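Local coordinates for protein luciferase (Lingulodinium polyedrum, PDB 1VPR) that catalyses the oxygen-dependent oxidation of an open-tetrapyrrole luciferin, emitting the blue flashes of a dinoflagellate at night, here represented by its third luciferase domain, at residues 272-277 / 291-296; 65-70 / 220-225. All coordinates share one frame; numbering follows the deposited sequence.

Contact 1 (272-277 / 291-296); sequences CFRIER and ATEVGG
R274 and E293 face each other across an antiparallel beta hairpin in the barrel of this calycin-type catalytic domain, and they illustrate how a backbone pair can be repeated by its side chains. Their main chains form a hydrogen-bonded pair, R274 N lying 3.0 Å from E293 O, and E276 with A291 makes the next such pair along the ladder. The R274 side chain can be followed outward on the face it shares with E293. Its CB passes 4.2 Å from E293 O, and the chain then bends at the CG-CD bond (chi3 -61°), bringing the guanidinium back alongside the glutamate. There R274 NE donates to a water at 2.8 Å, which also sits beside the carbonyls of C272 and E293. At the tip, R274 NH2 forms a salt bridge of 3.2 Å with E293 OE2. The two flat groups are far from coplanar, 65° apart, and NH2 reaches OE2 from 46° out of the carboxylate plane. Further bonds, from NH1 to D113 O and from NH2 to F111 O, and a cation-pi contact with F108 pin the guanidinium from outside the hairpin. The carboxylate is held at its other oxygen as well, since G296 N donates to E293 OE1 at 2.8 Å just beyond the end of the strand.

I275 and T292 occupy the reverse face as a non-hydrogen-bonded pair. I275 CD1 lies 3.4 Å from T292 OG1, a hydroxyl whose polar partner is H200 O. Near the end of strand 285-294, the F273 ring has T292 CG2 at its edge and V294 CB over one face in a CH-pi contact; V294 CG1 comes within 3.5 Å of F273 CE2.

Contact 2 (65-70 / 220-225); sequences HELGGK and ASVAKF
The imidazole of H65 receives the methyl group of A223 squarely on one face: A223 CB stands 3.5 Å from the ring centroid, only 2° off the normal, a nearly ideal CH-pi contact. S221 and K224 approach the same ring obliquely, S221 OG lying 3.7 Å from H65 ND1 and K224 CG 3.9 Å from H65 CE1. A173 and I176 of helix 172-181 also pack against the histidine, and its NE2 is hydrogen-bonded to Q172 OE1. The contact joins the chain leaving helix 57-65 to the loop between strands 215-219 and 229-233, thus bringing the N-terminal helical part against one end of the catalytic barrel.

No direct hydrogen bond crosses the interface; three waters do that work. One lies 2.8 Å from H65 ND1 and donates to both H65 O and S221 OG. Another accepts from S221 OG and donates to L67 O, while a third connects L67 O with V222 N. With its OG anti to the backbone N (chi1 173°), S221 also takes a bond of 3.0 Å from A223 N, closing an ST turn that includes A223, whose methyl lies over the ring. Beside the waters, L67 CD1 meets V222 CG2 at 4.1 Å, the two side chains crossing at about a right angle, with F29 touching both.

The K224 chain bends at its last two torsions, its NZ bound to H199 O and T202 OG1 and lying 6.0 Å from H65 NE2. A proton gained by H65 would place positive charge near this ammonium group, so the ring's ionisation may be sensitive to its neighbourhood, consistent with the idea that histidines of the N-terminal region sense pH in these luciferases.

Along the chain the contacts come in series, 65-70 / 220-225 closing before 272-277 / 291-296 opens. Their centres lie 22 Å apart on opposite sides of the chain's centre, although their nearest atoms are separated by only about 6 Å. Contact 1 is local, joining neighbouring strands of the ten-stranded antiparallel barrel sheet; contact 2 is long-range, fastening residues 65-70 to a loop that follows strand 215-219 of that same sheet. H199 and H200 each meet residues of both contacts. The pair thus shows a barrel wall built by hairpins and, at its end, a water-rich joint to the helical part, where pH regulation could plausibly act.

Contact 1 (272-277 / 291-296)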
ATOM      1  N   CYS A 272      14.151  -4.995  -0.507  1.00 17.97           N
ATOM      2  CA  CYS A 272      13.324  -4.968   0.703  1.00 18.00           C
ATOM      3  C   CYS A 272      13.072  -3.500   1.056  1.00 19.93           C
ATOM      4  O   CYS A 272      13.991  -2.811   1.506  1.00 19.34           O
ATOM      5  CB  CYS A 272      14.064  -5.648   1.874  1.00 19.29           C
ATOM      6  SG  CYS A 272      13.119  -5.764   3.447  1.00 18.50           S
ATOM      7  N   PHE A 273      11.852  -3.011   0.816  1.00 16.62           N
ATOM      8  CA  PHE A 273      11.512  -1.626   1.151  1.00 15.08           C
ATOM      9  C   PHE A 273      11.162  -1.614   2.623  1.00 15.43           C
ATOM     10  O   PHE A 273      10.390  -2.449   3.100  1.00 13.73           O
ATOM     11  CB  PHE A 273      10.287  -1.129   0.349  1.00 16.38           C
ATOM     12  CG  PHE A 273      10.567  -0.856  -1.108  1.00 15.69           C
ATOM     13  CD1 PHE A 273      10.701  -1.899  -2.009  1.00 16.99           C
ATOM     14  CD2 PHE A 273      10.691   0.455  -1.571  1.00 16.71           C
ATOM     15  CE1 PHE A 273      10.950  -1.661  -3.352  1.00 15.53           C
ATOM     16  CE2 PHE A 273      10.941   0.717  -2.914  1.00 15.49           C
ATOM     17  CZ  PHE A 273      11.072  -0.345  -3.815  1.00 16.71           C
ATOM     18  N   ARG A 274      11.704  -0.664   3.365  1.00 13.54           N
ATOM     19  CA  ARG A 274      11.402  -0.621   4.778  1.00 13.73           C
ATOM     20  C   ARG A 274      10.534   0.591   4.989  1.00 12.17           C
ATOM     21  O   ARG A 274      10.702   1.600   4.318  1.00 13.67           O
ATOM     22  CB  ARG A 274      12.701  -0.614   5.572  1.00 11.96           C
ATOM     23  CG  ARG A 274      13.383  -1.991   5.528  1.00 15.90           C
ATOM     24  CD  ARG A 274      14.751  -1.976   6.222  1.00 16.43           C
ATOM     25  NE  ARG A 274      15.629  -1.032   5.548  1.00 18.08           N
ATOM     26  CZ  ARG A 274      16.796  -0.630   6.030  1.00 19.12           C
ATOM     27  NH1 ARG A 274      17.221  -1.111   7.196  1.00 19.69           N
ATOM     28  NH2 ARG A 274      17.510   0.275   5.366  1.00 17.51           N
ATOM     29  N   ILE A 275       9.607   0.512   5.935  1.00 13.53           N
ATOM     30  CA  ILE A 275       8.633   1.589   6.052  1.00 12.35           C
ATOM     31  C   ILE A 275       8.023   1.789   7.420  1.00 12.82           C
ATOM     32  O   ILE A 275       8.013   0.868   8.243  1.00 15.50           O
ATOM     33  CB  ILE A 275       7.506   1.284   5.011  1.00 13.84           C
ATOM     34  CG1 ILE A 275       6.392   2.337   5.031  1.00 12.48           C
ATOM     35  CG2 ILE A 275       6.892  -0.116   5.311  1.00 14.19           C
ATOM     36  CD1 ILE A 275       5.327   2.028   3.968  1.00 14.98           C
ATOM     37  N   GLU A 276       7.563   3.011   7.684  1.00 14.55           N
ATOM     38  CA  GLU A 276       6.852   3.296   8.924  1.00 12.73           C
ATOM     39  C   GLU A 276       5.688   4.221   8.618  1.00 13.16           C
ATOM     40  O   GLU A 276       5.709   4.959   7.606  1.00 12.63           O
ATOM     41  CB  GLU A 276       7.745   3.974   9.989  1.00 12.39           C
ATOM     42  CG  GLU A 276       8.266   5.374   9.656  1.00 14.26           C
ATOM     43  CD  GLU A 276       8.568   6.154  10.920  1.00 19.12           C
ATOM     44  OE1 GLU A 276       9.492   5.729  11.656  1.00 17.68           O
ATOM     45  OE2 GLU A 276       7.871   7.170  11.202  1.00 16.17           O
ATOM     46  N   ARG A 277       4.654   4.150   9.462  1.00 13.68           N
ATOM     47  CA  ARG A 277       3.520   5.071   9.378  1.00 13.11           C
ATOM     48  C   ARG A 277       3.323   5.502  10.809  1.00 11.87           C
ATOM     49  O   ARG A 277       3.246   4.650  11.692  1.00 14.52           O
ATOM     50  CB  ARG A 277       2.230   4.413   8.894  1.00 12.82           C
ATOM     51  CG  ARG A 277       2.148   4.226   7.363  1.00 14.70           C
ATOM     52  CD  ARG A 277       0.988   3.305   6.976  1.00 13.33           C
ATOM     53  NE  ARG A 277       0.798   3.310   5.524  1.00 15.03           N
ATOM     54  CZ  ARG A 277      -0.019   2.485   4.877  1.00 14.26           C
ATOM     55  NH1 ARG A 277      -0.727   1.594   5.555  1.00  9.78           N
ATOM     56  NH2 ARG A 277      -0.111   2.539   3.545  1.00 13.16           N
ATOM     57  N   ALA A 291       6.777   6.873   5.692  1.00 15.06           N
ATOM     58  CA  ALA A 291       8.139   7.035   5.217  1.00 14.37           C
ATOM     59  C   ALA A 291       8.636   5.680   4.730  1.00 13.18           C
ATOM     60  O   ALA A 291       8.742   4.732   5.521  1.00 11.80           O
ATOM     61  CB  ALA A 291       9.043   7.567   6.367  1.00 13.33           C
ATOM     62  N   THR A 292       8.941   5.600   3.439  1.00 14.36           N
ATOM     63  CA  THR A 292       9.419   4.369   2.813  1.00 17.04           C
ATOM     64  C   THR A 292      10.850   4.541   2.313  1.00 19.60           C
ATOM     65  O   THR A 292      11.164   5.531   1.654  1.00 19.29           O
ATOM     66  CB  THR A 292       8.558   4.004   1.615  1.00 18.60           C
ATOM     67  OG1 THR A 292       7.180   4.013   2.005  1.00 18.42           O
ATOM     68  CG2 THR A 292       8.915   2.612   1.101  1.00 16.78           C
ATOM     69  N   GLU A 293      11.702   3.564   2.600  1.00 20.10           N
ATOM     70  CA  GLU A 293      13.108   3.659   2.202  1.00 20.95           C
ATOM     71  C   GLU A 293      13.690   2.433   1.529  1.00 19.08           C
ATOM     72  O   GLU A 293      13.395   1.295   1.897  1.00 17.96           O
ATOM     73  CB  GLU A 293      13.978   3.989   3.426  1.00 21.96           C
ATOM     74  CG  GLU A 293      15.443   4.364   3.117  1.00 22.43           C
ATOM     75  CD  GLU A 293      16.400   3.174   2.997  1.00 23.77           C
ATOM     76  OE1 GLU A 293      17.596   3.419   2.688  1.00 24.62           O
ATOM     77  OE2 GLU A 293      15.977   2.010   3.216  1.00 22.85           O
ATOM     78  N   VAL A 294      14.521   2.693   0.530  1.00 19.18           N
ATOM     79  CA  VAL A 294      15.250   1.657  -0.180  1.00 22.10           C
ATOM     80  C   VAL A 294      16.495   2.306  -0.803  1.00 22.60           C
ATOM     81  O   VAL A 294      16.452   3.430  -1.345  1.00 20.64           O
ATOM     82  CB  VAL A 294      14.381   0.964  -1.257  1.00 21.91           C
ATOM     83  CG1 VAL A 294      14.185   1.863  -2.465  1.00 22.56           C
ATOM     84  CG2 VAL A 294      15.007  -0.384  -1.629  1.00 22.65           C
ATOM     85  N   GLY A 295      17.616   1.609  -0.662  1.00 23.36           N
ATOM     86  CA  GLY A 295      18.879   2.083  -1.200  1.00 22.58           C
ATOM     87  C   GLY A 295      19.277   3.502  -0.852  1.00 20.71           C
ATOM     88  O   GLY A 295      19.840   4.182  -1.706  1.00 22.90           O
ATOM     89  N   GLY A 296      18.988   3.953   0.369  1.00 20.68           N
ATOM     90  CA  GLY A 296      19.363   5.299   0.777  1.00 23.25           C
ATOM     91  C   GLY A 296      18.394   6.405   0.383  1.00 24.96           C
ATOM     92  O   GLY A 296      18.613   7.597   0.663  1.00 24.67           O
TER
HETATM   93  O   HOH W   1      15.194  -0.729   2.770  1.00 14.70           O

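Contact 2 (65-70 / 220-225)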
ATOM      1  N   HIS A  65      -7.446   6.950  -9.784  1.00 21.74           N
ATOM      2  CA  HIS A  65      -7.068   7.559  -8.514  1.00 23.92           C
ATOM      3  C   HIS A  65      -8.278   8.194  -7.827  1.00 26.25           C
ATOM      4  O   HIS A  65      -8.356   8.250  -6.592  1.00 27.33           O
ATOM      5  CB  HIS A  65      -5.955   8.591  -8.735  1.00 22.00           C
ATOM      6  CG  HIS A  65      -4.595   8.039  -8.464  1.00 22.37           C
ATOM      7  ND1 HIS A  65      -4.228   7.573  -7.215  1.00 20.60           N
ATOM      8  CD2 HIS A  65      -3.560   7.752  -9.295  1.00 21.68           C
ATOM      9  CE1 HIS A  65      -3.032   7.010  -7.294  1.00 19.67           C
ATOM     10  NE2 HIS A  65      -2.606   7.106  -8.543  1.00 23.85           N
ATOM     11  N   GLU A  66      -9.243   8.628  -8.634  1.00 25.51           N
ATOM     12  CA  GLU A  66     -10.455   9.252  -8.118  1.00 26.34           C
ATOM     13  C   GLU A  66     -11.471   8.242  -7.557  1.00 25.75           C
ATOM     14  O   GLU A  66     -12.541   8.624  -7.076  1.00 27.67           O
ATOM     15  CB  GLU A  66     -11.103  10.109  -9.224  1.00 25.41           C
ATOM     16  N   LEU A  67     -11.136   6.959  -7.587  1.00 23.43           N
ATOM     17  CA  LEU A  67     -12.050   5.940  -7.087  1.00 24.60           C
ATOM     18  C   LEU A  67     -11.864   5.588  -5.609  1.00 25.53           C
ATOM     19  O   LEU A  67     -10.727   5.406  -5.147  1.00 27.50           O
ATOM     20  CB  LEU A  67     -11.896   4.644  -7.897  1.00 22.22           C
ATOM     21  CG  LEU A  67     -12.154   4.656  -9.407  1.00 22.66           C
ATOM     22  CD1 LEU A  67     -11.597   3.370 -10.038  1.00 19.76           C
ATOM     23  CD2 LEU A  67     -13.650   4.780  -9.663  1.00 20.76           C
ATOM     24  N   GLY A  68     -12.983   5.510  -4.886  1.00 24.20           N
ATOM     25  CA  GLY A  68     -12.986   5.064  -3.497  1.00 23.81           C
ATOM     26  C   GLY A  68     -12.630   5.874  -2.258  1.00 24.47           C
ATOM     27  O   GLY A  68     -12.796   5.354  -1.145  1.00 23.63           O
ATOM     28  N   GLY A  69     -12.157   7.107  -2.403  1.00 24.16           N
ATOM     29  CA  GLY A  69     -11.781   7.873  -1.217  1.00 23.56           C
ATOM     30  C   GLY A  69     -12.663   9.024  -0.773  1.00 24.28           C
ATOM     31  O   GLY A  69     -12.328   9.742   0.186  1.00 21.86           O
ATOM     32  N   LYS A  70     -13.811   9.184  -1.421  1.00 22.61           N
ATOM     33  CA  LYS A  70     -14.709  10.289  -1.105  1.00 23.35           C
ATOM     34  C   LYS A  70     -15.769  10.043  -0.046  1.00 22.30           C
ATOM     35  O   LYS A  70     -16.185   8.908   0.174  1.00 20.23           O
ATOM     36  CB  LYS A  70     -15.428  10.746  -2.380  1.00 24.90           C
ATOM     37  CG  LYS A  70     -14.513  11.058  -3.538  1.00 28.07           C
ATOM     38  CD  LYS A  70     -15.272  11.820  -4.605  1.00 32.83           C
ATOM     39  CE  LYS A  70     -14.952  11.328  -5.989  1.00 35.98           C
ATOM     40  NZ  LYS A  70     -13.505  11.400  -6.276  1.00 37.04           N
ATOM     41  N   ALA A 220      -7.127   0.704   0.213  1.00 14.16           N
ATOM     42  CA  ALA A 220      -6.090   1.497  -0.450  1.00 15.06           C
ATOM     43  C   ALA A 220      -6.471   1.706  -1.913  1.00 15.60           C
ATOM     44  O   ALA A 220      -7.351   1.028  -2.427  1.00 12.47           O
ATOM     45  CB  ALA A 220      -4.752   0.781  -0.372  1.00 16.21           C
ATOM     46  N   SER A 221      -5.790   2.631  -2.580  1.00 16.05           N
ATOM     47  CA  SER A 221      -6.097   2.956  -3.972  1.00 16.27           C
ATOM     48  C   SER A 221      -5.948   1.813  -4.961  1.00 17.23           C
ATOM     49  O   SER A 221      -4.891   1.155  -5.019  1.00 16.93           O
ATOM     50  CB  SER A 221      -5.212   4.121  -4.431  1.00 19.84           C
ATOM     51  OG  SER A 221      -5.349   4.382  -5.826  1.00 22.74           O
ATOM     52  N   VAL A 222      -6.993   1.584  -5.756  1.00 17.29           N
ATOM     53  CA  VAL A 222      -6.926   0.541  -6.777  1.00 16.72           C
ATOM     54  C   VAL A 222      -6.172   1.071  -8.008  1.00 16.74           C
ATOM     55  O   VAL A 222      -5.933   0.350  -8.971  1.00 17.38           O
ATOM     56  CB  VAL A 222      -8.325   0.013  -7.160  1.00 17.40           C
ATOM     57  CG1 VAL A 222      -8.856  -0.851  -6.010  1.00 16.98           C
ATOM     58  CG2 VAL A 222      -9.288   1.171  -7.457  1.00 16.94           C
ATOM     59  N   ALA A 223      -5.772   2.333  -7.967  1.00 16.91           N
ATOM     60  CA  ALA A 223      -4.993   2.876  -9.061  1.00 16.33           C
ATOM     61  C   ALA A 223      -3.575   2.319  -8.895  1.00 18.46           C
ATOM     62  O   ALA A 223      -2.787   2.287  -9.853  1.00 19.70           O
ATOM     63  CB  ALA A 223      -4.959   4.382  -8.972  1.00 15.64           C
ATOM     64  N   LYS A 224      -3.257   1.867  -7.681  1.00 15.50           N
ATOM     65  CA  LYS A 224      -1.920   1.348  -7.367  1.00 14.50           C
ATOM     66  C   LYS A 224      -1.899  -0.142  -7.000  1.00 13.84           C
ATOM     67  O   LYS A 224      -1.076  -0.916  -7.507  1.00 15.10           O
ATOM     68  CB  LYS A 224      -1.323   2.169  -6.206  1.00 15.02           C
ATOM     69  CG  LYS A 224      -1.222   3.676  -6.486  1.00 17.65           C
ATOM     70  CD  LYS A 224      -0.818   4.526  -5.262  1.00 15.84           C
ATOM     71  CE  LYS A 224       0.476   4.031  -4.605  1.00 17.31           C
ATOM     72  NZ  LYS A 224       1.679   4.125  -5.492  1.00 12.13           N
ATOM     73  N   PHE A 225      -2.803  -0.535  -6.111  1.00 13.22           N
ATOM     74  CA  PHE A 225      -2.899  -1.911  -5.649  1.00 13.82           C
ATOM     75  C   PHE A 225      -4.041  -2.665  -6.328  1.00 16.26           C
ATOM     76  O   PHE A 225      -5.164  -2.138  -6.445  1.00 16.23           O
ATOM     77  CB  PHE A 225      -3.100  -1.926  -4.120  1.00 11.54           C
ATOM     78  CG  PHE A 225      -1.987  -1.244  -3.363  1.00 11.08           C
ATOM     79  CD1 PHE A 225      -2.093   0.097  -2.990  1.00 12.53           C
ATOM     80  CD2 PHE A 225      -0.803  -1.924  -3.098  1.00 12.20           C
ATOM     81  CE1 PHE A 225      -1.026   0.753  -2.371  1.00 13.37           C
ATOM     82  CE2 PHE A 225       0.271  -1.282  -2.483  1.00 12.23           C
ATOM     83  CZ  PHE A 225       0.162   0.055  -2.118  1.00 12.55           C
TER
HETATM   84  O   HOH W   2      -6.112   7.006  -5.196  1.00 26.22           O
HETATM   85  O   HOH W   3      -8.217   4.504  -6.118  1.00 28.87           O
HETATM   86  O   HOH W   4      -9.616   2.824  -4.796  1.00 41.55           O